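Local coordinates for protein bifunctional amylase/serine protease inhibitor (Zea mays, PDB 1BEA) that inhibits trypsin and, as a specific inhibitor, activated Hageman factor (factor XIIa), and also acts as an inhibitor of amylase, at residues C55-L60 and L106-G111; T97-A102 and A113-I118; N15-C20 and S61-G66; R21-S26 and E39-C44. One frame throughout, in Å; residues are numbered along the deposited sequence.

Contact 1: C55-L60 and L106-G111; sequences CRCTAL and LATISG
Arg56 and Ala107 make the central bond of this contact: the arginine chain, extended from CG to NE, carries the guanidinium across to the loop, where Arg56 NH1 gives a hydrogen to Ala107 O at 2.9 Å. The oxygen lies close to the guanidinium plane, and the donor lies in the carbonyl plane, with a C=O...N angle of 146°. Leu106 comes over one face of the same guanidinium, its CD2 4.1 Å from Arg56 NH1. Further along the loop, Thr108 sets CG2 3.7 Å from Cys57 SG. A water takes the N-H groups of both Cys57 and Ile109, so that an amide in the first turn of helix 56-65 shares a partner with the loop. The cereal trypsin/alpha-amylase inhibitors are small helical proteins held by disulfides, and Cys57 belongs to one of these, bonded to Cys115. Behind the first shell, Arg56 NE binds Ile51 O and NH2 binds Ala49 O; arginine suits the site because it offers donors in three directions. A leucine here would probably leave the carbonyls of Ala107, Ile51 and Ala49 each without the N-H that now reaches it. A type I turn from Thr108 to Gly111 shapes the loop, and the single hydrogen of Thr108 OG1 can turn to Val112 O or Glu114 O.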
loop_
_atom_site.group_PDB
_atom_site.type_symbol
_atom_site.label_atom_id
_atom_site.label_comp_id
_atom_site.label_asym_id
_atom_site.label_seq_id
_atom_site.Cartn_x
_atom_site.Cartn_y
_atom_site.Cartn_z
ATOM N N CYS A 55 1.594 9.725 -7.766
ATOM C CA CYS A 55 0.744 9.369 -6.623
ATOM C C CYS A 55 1.119 8.053 -5.946
ATOM O O CYS A 55 0.474 7.690 -4.970
ATOM C CB CYS A 55 -0.719 9.209 -7.055
ATOM S SG CYS A 55 -1.534 10.706 -7.682
ATOM N N ARG A 56 2.151 7.354 -6.419
ATOM C CA ARG A 56 2.469 6.062 -5.847
ATOM C C ARG A 56 2.795 6.070 -4.364
ATOM O O ARG A 56 2.267 5.249 -3.608
ATOM C CB ARG A 56 3.531 5.378 -6.695
ATOM C CG ARG A 56 2.894 4.676 -7.884
ATOM C CD ARG A 56 3.862 4.377 -8.993
ATOM N NE ARG A 56 3.230 4.028 -10.279
ATOM C CZ ARG A 56 3.902 3.935 -11.425
ATOM N NH1 ARG A 56 5.197 4.167 -11.431
ATOM N NH2 ARG A 56 3.295 3.630 -12.558
ATOM N N CYS A 57 3.603 7.010 -3.903
ATOM C CA CYS A 57 3.938 7.051 -2.468
ATOM C C CYS A 57 2.719 7.394 -1.604
ATOM O O CYS A 57 2.555 6.925 -0.475
ATOM C CB CYS A 57 5.052 8.074 -2.200
ATOM S SG CYS A 57 6.698 7.713 -2.910
ATOM N N THR A 58 1.876 8.249 -2.134
ATOM C CA THR A 58 0.688 8.626 -1.419
ATOM C C THR A 58 -0.223 7.402 -1.281
ATOM O O THR A 58 -0.777 7.144 -0.220
ATOM C CB THR A 58 0.008 9.750 -2.183
ATOM O OG1 THR A 58 0.909 10.861 -2.243
ATOM C CG2 THR A 58 -1.259 10.215 -1.492
ATOM N N ALA A 59 -0.376 6.640 -2.356
ATOM C CA ALA A 59 -1.212 5.456 -2.304
ATOM C C ALA A 59 -0.657 4.571 -1.168
ATOM O O ALA A 59 -1.408 4.136 -0.309
ATOM C CB ALA A 59 -1.116 4.765 -3.595
ATOM N N LEU A 60 0.659 4.331 -1.173
ATOM C CA LEU A 60 1.329 3.531 -0.144
ATOM C C LEU A 60 0.988 4.068 1.234
ATOM O O LEU A 60 0.601 3.339 2.182
ATOM C CB LEU A 60 2.839 3.634 -0.308
ATOM C CG LEU A 60 3.502 2.600 -1.176
ATOM C CD1 LEU A 60 4.986 2.428 -0.815
ATOM C CD2 LEU A 60 2.738 1.322 -0.985
ATOM N N LEU A 106 9.218 0.308 -8.678
ATOM C CA LEU A 106 8.451 1.263 -9.459
ATOM C C LEU A 106 8.865 2.695 -9.146
ATOM O O LEU A 106 9.029 3.068 -7.981
ATOM C CB LEU A 106 6.965 1.099 -9.164
ATOM C CG LEU A 106 6.346 -0.140 -9.788
ATOM C CD1 LEU A 106 5.108 -0.544 -9.009
ATOM C CD2 LEU A 106 6.039 0.166 -11.244
ATOM N N ALA A 107 9.015 3.485 -10.204
ATOM C CA ALA A 107 9.397 4.884 -10.079
ATOM C C ALA A 107 8.254 5.732 -9.469
ATOM O O ALA A 107 7.070 5.468 -9.692
ATOM C CB ALA A 107 9.797 5.435 -11.483
ATOM N N THR A 108 8.616 6.751 -8.706
ATOM C CA THR A 108 7.633 7.622 -8.118
ATOM C C THR A 108 7.812 9.040 -8.655
ATOM O O THR A 108 8.307 9.269 -9.761
ATOM C CB THR A 108 7.771 7.623 -6.593
ATOM O OG1 THR A 108 9.037 8.199 -6.215
ATOM C CG2 THR A 108 7.702 6.219 -6.098
ATOM N N ILE A 109 7.395 10.002 -7.857
ATOM C CA ILE A 109 7.470 11.395 -8.262
ATOM C C ILE A 109 8.912 11.852 -8.479
ATOM O O ILE A 109 9.175 12.747 -9.277
ATOM C CB ILE A 109 6.795 12.283 -7.209
ATOM C CG1 ILE A 109 6.751 13.720 -7.690
ATOM C CG2 ILE A 109 7.519 12.192 -5.943
ATOM C CD1 ILE A 109 5.674 14.491 -7.019
ATOM N N SER A 110 9.845 11.227 -7.779
ATOM C CA SER A 110 11.236 11.599 -7.926
ATOM C C SER A 110 11.805 10.885 -9.146
ATOM O O SER A 110 12.935 11.160 -9.556
ATOM C CB SER A 110 12.025 11.176 -6.686
ATOM O OG SER A 110 12.285 9.780 -6.773
ATOM N N GLY A 111 11.044 9.979 -9.754
ATOM C CA GLY A 111 11.611 9.285 -10.897
ATOM C C GLY A 111 12.494 8.114 -10.451
ATOM O O GLY A 111 13.007 7.358 -11.286
HETATM O O HOH W 1 5.159 9.260 -5.587
#

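Contact 2: T97-A102 and A113-I118; sequences TLVTEA and AECPWI
Val99 and Cys115 form the tight side of this contact. With CG1 anti to the carbonyl carbon (chi1 -58°) and CG2 between that carbon and N, both valine methyls face the cystine sulfur: Val99 CG1 lies 3.8 Å from Cys115 SG, and CG2 is equally near. Val99 CG2 also presses on the backbone of Glu114, 3.7 Å from its CA. A branched, apolar side chain suits this place, since its two arms can meet sulfur and main chain together. Beside it, the small methyl of Ala113 fits against main chain, with CB 3.5 Å from Val99 O, an oxygen that also takes the amide hydrogen of Leu106. Thr100 comes close through its backbone, CA lying 3.7 Å from Ala113 O, while its CB points away; OG1 turns back to Thr97 O in a weak bond that closes over a type I turn. Toward solvent the packing thins. Glu101 and Glu114 are exposed, and their charged side chains suit the surface better than the interface. Around the contact, Val99 rests on Leu60 and Ile118 on Ser61 and Met64, three residues of helix 56-65, while Leu98 packs on Tyr23 and Val24 of helix 18-29 and Cys44 and Leu48 of helix 37-49.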
loop_
_atom_site.group_PDB
_atom_site.type_symbol
_atom_site.label_atom_id
_atom_site.label_comp_id
_atom_site.label_asym_id
_atom_site.label_seq_id
_atom_site.Cartn_x
_atom_site.Cartn_y
_atom_site.Cartn_z
ATOM N N THR A 97 8.319 -0.561 1.888
ATOM C CA THR A 97 9.325 -1.025 0.909
ATOM C C THR A 97 8.759 -1.490 -0.405
ATOM O O THR A 97 9.484 -1.888 -1.311
ATOM C CB THR A 97 10.185 -2.227 1.442
ATOM O OG1 THR A 97 9.547 -3.464 1.110
ATOM C CG2 THR A 97 10.345 -2.158 2.938
ATOM N N LEU A 98 7.458 -1.427 -0.536
ATOM C CA LEU A 98 6.886 -1.958 -1.750
ATOM C C LEU A 98 7.433 -1.364 -3.042
ATOM O O LEU A 98 7.697 -2.124 -3.971
ATOM C CB LEU A 98 5.357 -1.856 -1.685
ATOM C CG LEU A 98 4.611 -3.109 -1.188
ATOM C CD1 LEU A 98 5.527 -4.186 -0.632
ATOM C CD2 LEU A 98 3.637 -2.663 -0.147
ATOM N N VAL A 99 7.616 -0.036 -3.125
ATOM C CA VAL A 99 8.141 0.557 -4.378
ATOM C C VAL A 99 9.582 0.162 -4.728
ATOM O O VAL A 99 10.003 0.200 -5.898
ATOM C CB VAL A 99 8.121 2.111 -4.365
ATOM C CG1 VAL A 99 6.726 2.599 -4.150
ATOM C CG2 VAL A 99 9.060 2.653 -3.289
ATOM N N THR A 100 10.329 -0.188 -3.694
ATOM C CA THR A 100 11.716 -0.561 -3.824
ATOM C C THR A 100 11.982 -1.586 -4.875
ATOM O O THR A 100 11.125 -2.423 -5.147
ATOM C CB THR A 100 12.178 -1.095 -2.537
ATOM O OG1 THR A 100 11.865 -0.126 -1.556
ATOM C CG2 THR A 100 13.672 -1.335 -2.553
ATOM N N GLU A 101 13.183 -1.535 -5.457
ATOM C CA GLU A 101 13.591 -2.496 -6.490
ATOM C C GLU A 101 13.681 -3.895 -5.893
ATOM O O GLU A 101 13.700 -4.896 -6.619
ATOM C CB GLU A 101 14.923 -2.087 -7.120
ATOM C CG GLU A 101 15.981 -1.645 -6.140
ATOM C CD GLU A 101 17.402 -1.819 -6.700
ATOM O OE1 GLU A 101 17.561 -2.533 -7.725
ATOM O OE2 GLU A 101 18.360 -1.240 -6.117
ATOM N N ALA A 102 13.735 -3.953 -4.561
ATOM C CA ALA A 102 13.752 -5.234 -3.842
ATOM C C ALA A 102 12.342 -5.778 -4.021
ATOM O O ALA A 102 12.123 -6.973 -4.219
ATOM C CB ALA A 102 14.021 -5.003 -2.373
ATOM N N ALA A 113 12.864 4.674 -7.620
ATOM C CA ALA A 113 12.087 3.706 -6.851
ATOM C C ALA A 113 12.170 3.858 -5.354
ATOM O O ALA A 113 12.621 2.971 -4.661
ATOM C CB ALA A 113 12.495 2.284 -7.238
ATOM N N GLU A 114 11.756 4.993 -4.838
ATOM C CA GLU A 114 11.759 5.123 -3.413
ATOM C C GLU A 114 10.848 6.220 -2.965
ATOM O O GLU A 114 10.639 7.196 -3.695
ATOM C CB GLU A 114 13.148 5.387 -2.886
ATOM C CG GLU A 114 13.413 6.859 -2.708
ATOM C CD GLU A 114 14.891 7.147 -2.681
ATOM O OE1 GLU A 114 15.662 6.154 -2.657
ATOM O OE2 GLU A 114 15.279 8.344 -2.683
ATOM N N CYS A 115 10.337 6.020 -1.748
ATOM C CA CYS A 115 9.401 6.906 -1.052
ATOM C C CYS A 115 10.013 7.300 0.271
ATOM O O CYS A 115 9.673 6.772 1.316
ATOM C CB CYS A 115 8.091 6.173 -0.784
ATOM S SG CYS A 115 7.174 5.850 -2.313
ATOM N N PRO A 116 10.912 8.270 0.232
ATOM C CA PRO A 116 11.662 8.819 1.376
ATOM C C PRO A 116 10.922 9.352 2.619
ATOM O O PRO A 116 11.470 9.373 3.728
ATOM C CB PRO A 116 12.560 9.898 0.737
ATOM C CG PRO A 116 11.954 10.168 -0.635
ATOM C CD PRO A 116 11.249 8.917 -1.049
ATOM N N TRP A 117 9.679 9.761 2.452
ATOM C CA TRP A 117 8.960 10.325 3.579
ATOM C C TRP A 117 7.902 9.398 4.139
ATOM O O TRP A 117 7.480 9.570 5.270
ATOM C CB TRP A 117 8.298 11.621 3.132
ATOM C CG TRP A 117 7.240 11.366 2.094
ATOM C CD1 TRP A 117 7.414 11.264 0.733
ATOM C CD2 TRP A 117 5.838 11.182 2.333
ATOM N NE1 TRP A 117 6.206 11.036 0.112
ATOM C CE2 TRP A 117 5.219 10.980 1.066
ATOM C CE3 TRP A 117 5.038 11.171 3.495
ATOM C CZ2 TRP A 117 3.838 10.770 0.929
ATOM C CZ3 TRP A 117 3.663 10.962 3.359
ATOM C CH2 TRP A 117 3.079 10.764 2.082
ATOM N N ILE A 118 7.487 8.431 3.325
ATOM C CA ILE A 118 6.446 7.469 3.660
ATOM C C ILE A 118 6.482 6.956 5.080
ATOM O O ILE A 118 5.646 7.323 5.902
ATOM C CB ILE A 118 6.472 6.263 2.666
ATOM C CG1 ILE A 118 5.632 6.609 1.453
ATOM C CG2 ILE A 118 5.863 5.009 3.272
ATOM C CD1 ILE A 118 4.421 7.400 1.812
#

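Contact 3: N15-C20 and S61-G66; sequences NPLPSC and SILMDG
Leu17 O receives the amide hydrogen of Cys20 at 2.8 Å, and Leu63 brings its CD1 methyl to 4.0 Å from the same oxygen. Leu17 holds the N-cap position, so this carbonyl serves the first turn of helix 18-29, and a methyl from the facing helix packs against it. Leu63 has the largest share of the contact. Its chi1 of 173°, which sets CG anti to N, directs the fork toward the 15-20 segment, and the two methyls divide the work: Leu63 CD1 also lies 3.8 Å from Pro16 O, while Leu63 CD2 meets Cys20 CB at 3.9 Å. Leu17 answers with its own CD1, 4.3 Å from Leu63 CB. At the neighbouring position, the Pro16 ring and the Ile62 side chain cross at about a right angle, the ring touching with Pro16 CG, 3.7 Å from Ile62 CG2.

The residue types fit this buried, apolar place. Pro16 is at home in an extended backbone and offers a rigid hydrocarbon ring, which the beta-branch of Ile62 meets close to its own helix. The forked ends of Leu17 and Leu63 can each touch several neighbours at once.

All the touching residues are buried, near the middle of this disulfide-rich helical fold. Cys20 is bonded to Cys44 of helix 37-49, Leu17 also packs on Leu48 of that helix and on Ala59 and Leu60 of helix 56-65, and on the far flank Asp65 forms salt bridges with Arg88 and Arg92 of helix 88-95.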
loop_
_atom_site.group_PDB
_atom_site.type_symbol
_atom_site.label_atom_id
_atom_site.label_comp_id
_atom_site.label_asym_id
_atom_site.label_seq_id
_atom_site.Cartn_x
_atom_site.Cartn_y
_atom_site.Cartn_z
ATOM N N ASN A 15 -10.208 2.720 -1.549
ATOM C CA ASN A 15 -9.708 1.477 -0.980
ATOM C C ASN A 15 -8.638 0.954 -1.920
ATOM O O ASN A 15 -8.795 -0.039 -2.619
ATOM C CB ASN A 15 -10.885 0.528 -0.808
ATOM C CG ASN A 15 -11.732 0.928 0.390
ATOM O OD1 ASN A 15 -11.173 1.246 1.466
ATOM N ND2 ASN A 15 -13.061 0.950 0.226
ATOM N N PRO A 16 -7.511 1.630 -1.917
ATOM C CA PRO A 16 -6.402 1.269 -2.782
ATOM C C PRO A 16 -5.530 0.098 -2.385
ATOM O O PRO A 16 -5.408 -0.244 -1.211
ATOM C CB PRO A 16 -5.592 2.557 -2.825
ATOM C CG PRO A 16 -5.725 3.102 -1.474
ATOM C CD PRO A 16 -7.170 2.776 -1.052
ATOM N N LEU A 17 -4.896 -0.477 -3.402
ATOM C CA LEU A 17 -3.947 -1.560 -3.258
ATOM C C LEU A 17 -4.460 -2.712 -2.363
ATOM O O LEU A 17 -3.748 -3.181 -1.480
ATOM C CB LEU A 17 -2.616 -0.963 -2.722
ATOM C CG LEU A 17 -2.074 0.372 -3.298
ATOM C CD1 LEU A 17 -0.791 0.801 -2.535
ATOM C CD2 LEU A 17 -1.751 0.210 -4.745
ATOM N N PRO A 18 -5.681 -3.236 -2.652
ATOM C CA PRO A 18 -6.299 -4.328 -1.883
ATOM C C PRO A 18 -5.378 -5.523 -1.807
ATOM O O PRO A 18 -5.343 -6.195 -0.784
ATOM C CB PRO A 18 -7.561 -4.705 -2.679
ATOM C CG PRO A 18 -7.812 -3.596 -3.620
ATOM C CD PRO A 18 -6.496 -2.868 -3.837
ATOM N N SER A 19 -4.669 -5.811 -2.905
ATOM C CA SER A 19 -3.763 -6.965 -2.954
ATOM C C SER A 19 -2.474 -6.699 -2.191
ATOM O O SER A 19 -1.778 -7.634 -1.767
ATOM C CB SER A 19 -3.360 -7.311 -4.395
ATOM O OG SER A 19 -4.401 -7.948 -5.120
ATOM N N CYS A 20 -2.107 -5.431 -2.055
ATOM C CA CYS A 20 -0.869 -5.153 -1.335
ATOM C C CYS A 20 -1.123 -5.388 0.107
ATOM O O CYS A 20 -0.247 -5.890 0.775
ATOM C CB CYS A 20 -0.429 -3.734 -1.569
ATOM S SG CYS A 20 0.133 -3.500 -3.279
ATOM N N SER A 61 1.139 5.371 1.371
ATOM C CA SER A 61 0.827 5.994 2.633
ATOM C C SER A 61 -0.653 5.789 3.047
ATOM O O SER A 61 -0.981 5.540 4.206
ATOM C CB SER A 61 1.160 7.458 2.535
ATOM O OG SER A 61 0.860 8.107 3.750
ATOM N N ILE A 62 -1.566 5.890 2.107
ATOM C CA ILE A 62 -2.955 5.697 2.479
ATOM C C ILE A 62 -3.117 4.254 2.941
ATOM O O ILE A 62 -3.771 3.969 3.921
ATOM C CB ILE A 62 -3.836 6.024 1.280
ATOM C CG1 ILE A 62 -3.862 7.551 1.132
ATOM C CG2 ILE A 62 -5.247 5.388 1.443
ATOM C CD1 ILE A 62 -4.585 8.096 -0.087
ATOM N N LEU A 63 -2.476 3.336 2.249
ATOM C CA LEU A 63 -2.588 1.966 2.647
ATOM C C LEU A 63 -1.978 1.765 4.022
ATOM O O LEU A 63 -2.576 1.081 4.853
ATOM C CB LEU A 63 -1.916 1.042 1.616
ATOM C CG LEU A 63 -1.863 -0.418 2.075
ATOM C CD1 LEU A 63 -3.269 -1.032 1.812
ATOM C CD2 LEU A 63 -0.729 -1.238 1.382
ATOM N N MET A 64 -0.831 2.376 4.314
ATOM C CA MET A 64 -0.225 2.142 5.618
ATOM C C MET A 64 -1.019 2.755 6.768
ATOM O O MET A 64 -1.384 2.100 7.762
ATOM C CB MET A 64 1.171 2.736 5.675
ATOM C CG MET A 64 2.231 2.045 4.859
ATOM S SD MET A 64 3.737 3.112 4.558
ATOM C CE MET A 64 4.318 3.411 6.271
ATOM N N ASP A 65 -1.295 4.039 6.629
ATOM C CA ASP A 65 -1.969 4.766 7.691
ATOM C C ASP A 65 -3.381 5.276 7.478
ATOM O O ASP A 65 -3.987 5.798 8.401
ATOM C CB ASP A 65 -1.037 5.893 8.130
ATOM C CG ASP A 65 0.390 5.395 8.260
ATOM O OD1 ASP A 65 0.544 4.231 8.682
ATOM O OD2 ASP A 65 1.347 6.115 7.922
ATOM N N GLY A 66 -3.909 5.107 6.276
ATOM C CA GLY A 66 -5.265 5.529 5.999
ATOM C C GLY A 66 -5.425 6.997 5.634
ATOM O O GLY A 66 -4.506 7.820 5.770
#

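Contact 4: R21-S26 and E39-C44; sequences RWYVTS and ELKRRC
Tyr23 and Lys41 share a first torsion near 180° (171° for the tyrosine), which swings each chain away from its own N, and the two side chains lie side by side and point the same way. The ring lies flat against helix 37-49. Lys41 CA stands over its centre, 4.0 Å from the Tyr23 centroid and 9° off the normal, in a CH-pi contact, and the aliphatic chain continues along the ring until Lys41 CE reaches 3.4 Å from Tyr23 OH. Cys44 SG lies 4.1 Å from Tyr23 CD2, at the ring's edge, as a sulfur-aromatic contact. The two helices form a roughly antiparallel helical hairpin, their segment axes 9.0 Å apart at 144°. The connection between them carries the inhibitory site, Arg34 and Leu35, where target proteases cut; the Leu40 side chain is about 4 Å from that of Leu35. Leu40 wedges in apolar fashion between the helices, with CD2 3.6 Å from Tyr23 CA and CD1 3.5 Å from Ser26 OG. That hydroxyl is turned to its own helix, giving its hydrogen to Trp22 O, which Ser26 N reaches from the opposite face. A serine is small enough to sit against the leucine methyls. Tyr23 OH is bonded to Glu103, and Phe94 meets the ring edge-to-face. An alanine in place of Tyr23 is likely to open a gap beside Lys41 and leave Glu103 without its hydroxyl partner.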
loop_
_atom_site.group_PDB
_atom_site.type_symbol
_atom_site.label_atom_id
_atom_site.label_comp_id
_atom_site.label_asym_id
_atom_site.label_seq_id
_atom_site.Cartn_x
_atom_site.Cartn_y
_atom_site.Cartn_z
ATOM N N ARG A 21 -2.338 -5.053 0.579
ATOM C CA ARG A 21 -2.756 -5.287 1.981
ATOM C C ARG A 21 -2.445 -6.711 2.395
ATOM O O ARG A 21 -1.774 -6.905 3.411
ATOM C CB ARG A 21 -4.264 -5.081 2.173
ATOM C CG ARG A 21 -4.744 -5.273 3.611
ATOM C CD ARG A 21 -6.214 -4.877 3.797
ATOM N NE ARG A 21 -6.434 -3.428 3.736
ATOM C CZ ARG A 21 -6.126 -2.555 4.706
ATOM N NH1 ARG A 21 -5.550 -2.954 5.848
ATOM N NH2 ARG A 21 -6.387 -1.258 4.521
ATOM N N TRP A 22 -2.926 -7.686 1.600
ATOM C CA TRP A 22 -2.772 -9.146 1.798
ATOM C C TRP A 22 -1.374 -9.656 1.611
ATOM O O TRP A 22 -0.982 -10.638 2.238
ATOM C CB TRP A 22 -3.653 -9.939 0.811
ATOM C CG TRP A 22 -5.085 -9.788 1.066
ATOM C CD1 TRP A 22 -6.061 -9.638 0.133
ATOM C CD2 TRP A 22 -5.718 -9.663 2.343
ATOM N NE1 TRP A 22 -7.268 -9.414 0.750
ATOM C CE2 TRP A 22 -7.091 -9.423 2.106
ATOM C CE3 TRP A 22 -5.264 -9.727 3.674
ATOM C CZ2 TRP A 22 -8.009 -9.246 3.146
ATOM C CZ3 TRP A 22 -6.165 -9.556 4.693
ATOM C CH2 TRP A 22 -7.530 -9.316 4.431
ATOM N N TYR A 23 -0.651 -9.043 0.685
ATOM C CA TYR A 23 0.736 -9.424 0.461
ATOM C C TYR A 23 1.508 -9.027 1.747
ATOM O O TYR A 23 2.321 -9.780 2.258
ATOM C CB TYR A 23 1.276 -8.694 -0.768
ATOM C CG TYR A 23 2.765 -8.842 -0.984
ATOM C CD1 TYR A 23 3.415 -10.032 -0.664
ATOM C CD2 TYR A 23 3.518 -7.812 -1.539
ATOM C CE1 TYR A 23 4.770 -10.194 -0.889
ATOM C CE2 TYR A 23 4.885 -7.966 -1.772
ATOM C CZ TYR A 23 5.504 -9.161 -1.446
ATOM O OH TYR A 23 6.867 -9.337 -1.651
ATOM N N VAL A 24 1.208 -7.859 2.284
ATOM C CA VAL A 24 1.851 -7.390 3.479
ATOM C C VAL A 24 1.506 -8.224 4.704
ATOM O O VAL A 24 2.390 -8.482 5.522
ATOM C CB VAL A 24 1.478 -5.933 3.773
ATOM C CG1 VAL A 24 1.856 -5.566 5.186
ATOM C CG2 VAL A 24 2.197 -5.024 2.804
ATOM N N THR A 25 0.248 -8.638 4.866
ATOM C CA THR A 25 -0.114 -9.438 6.049
ATOM C C THR A 25 0.383 -10.893 5.953
ATOM O O THR A 25 0.574 -11.601 6.979
ATOM C CB THR A 25 -1.637 -9.468 6.297
ATOM O OG1 THR A 25 -2.316 -9.970 5.140
ATOM C CG2 THR A 25 -2.125 -8.126 6.608
ATOM N N SER A 26 0.587 -11.338 4.718
ATOM C CA SER A 26 1.052 -12.676 4.493
ATOM C C SER A 26 2.385 -12.777 5.169
ATOM O O SER A 26 2.595 -13.650 6.015
ATOM C CB SER A 26 1.220 -12.919 3.012
ATOM O OG SER A 26 -0.044 -13.108 2.422
ATOM N N GLU A 39 2.764 -14.806 -6.787
ATOM C CA GLU A 39 1.468 -14.385 -7.328
ATOM C C GLU A 39 0.873 -13.237 -6.516
ATOM O O GLU A 39 0.206 -12.335 -7.049
ATOM C CB GLU A 39 0.521 -15.592 -7.335
ATOM C CG GLU A 39 -0.815 -15.354 -8.010
ATOM C CD GLU A 39 -0.658 -14.620 -9.310
ATOM O OE1 GLU A 39 0.256 -15.006 -10.076
ATOM O OE2 GLU A 39 -1.438 -13.666 -9.551
ATOM N N LEU A 40 1.143 -13.270 -5.217
ATOM C CA LEU A 40 0.680 -12.232 -4.302
ATOM C C LEU A 40 1.434 -10.911 -4.570
ATOM O O LEU A 40 0.839 -9.826 -4.526
ATOM C CB LEU A 40 0.906 -12.702 -2.841
ATOM C CG LEU A 40 -0.281 -13.203 -2.001
ATOM C CD1 LEU A 40 0.160 -14.224 -0.894
ATOM C CD2 LEU A 40 -0.919 -11.977 -1.393
ATOM N N LYS A 41 2.732 -11.011 -4.866
ATOM C CA LYS A 41 3.545 -9.825 -5.114
ATOM C C LYS A 41 3.147 -9.181 -6.414
ATOM O O LYS A 41 2.896 -7.992 -6.491
ATOM C CB LYS A 41 5.028 -10.194 -5.169
ATOM C CG LYS A 41 5.956 -9.006 -5.416
ATOM C CD LYS A 41 7.361 -9.465 -5.747
ATOM C CE LYS A 41 8.374 -9.000 -4.688
ATOM N NZ LYS A 41 9.722 -9.704 -4.731
ATOM N N ARG A 42 3.092 -9.995 -7.448
ATOM C CA ARG A 42 2.711 -9.537 -8.752
ATOM C C ARG A 42 1.451 -8.680 -8.697
ATOM O O ARG A 42 1.444 -7.543 -9.157
ATOM C CB ARG A 42 2.443 -10.745 -9.633
ATOM C CG ARG A 42 2.603 -10.490 -11.114
ATOM C CD ARG A 42 2.482 -11.774 -11.904
ATOM N NE ARG A 42 1.099 -12.226 -11.885
ATOM C CZ ARG A 42 0.185 -11.890 -12.795
ATOM N NH1 ARG A 42 0.505 -11.088 -13.817
ATOM N NH2 ARG A 42 -1.062 -12.345 -12.666
ATOM N N ARG A 43 0.385 -9.242 -8.135
ATOM C CA ARG A 43 -0.906 -8.565 -8.067
ATOM C C ARG A 43 -0.878 -7.244 -7.306
ATOM O O ARG A 43 -1.596 -6.304 -7.646
ATOM C CB ARG A 43 -1.957 -9.548 -7.522
ATOM C CG ARG A 43 -2.150 -10.773 -8.438
ATOM C CD ARG A 43 -3.280 -11.678 -7.991
ATOM N NE ARG A 43 -4.296 -10.947 -7.234
ATOM C CZ ARG A 43 -5.344 -10.328 -7.787
ATOM N NH1 ARG A 43 -5.507 -10.361 -9.108
ATOM N NH2 ARG A 43 -6.224 -9.669 -7.023
ATOM N N CYS A 44 -0.050 -7.160 -6.278
ATOM C CA CYS A 44 0.098 -5.915 -5.545
ATOM C C CYS A 44 0.873 -4.911 -6.455
ATOM O O CYS A 44 0.494 -3.756 -6.637
ATOM C CB CYS A 44 0.891 -6.213 -4.279
ATOM S SG CYS A 44 1.690 -4.760 -3.543
#

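Overall arrangement
From the N terminus, contact 3 opens first at 15-20, and contact 4 lies nested in the loop it closes: 21-26 pairs with 39-44 to make the helix 18-29 and 37-49 hairpin. The 55-60 segment of contact 1 also falls inside that loop, but its partner comes later, so contacts 1 and 3 cross, sharing helix 56-65. Contact 2 opens at 97-102 and closes at 113-118, crossing contact 1, whose second half, 106-111, lies between; it follows contacts 3 and 4 in series. Two disulfides join neighbours: Cys20 to Cys44 links contacts 3 and 4, and Cys57 to Cys115 links contacts 1 and 2, binding the C-terminal loop to helix 56-65.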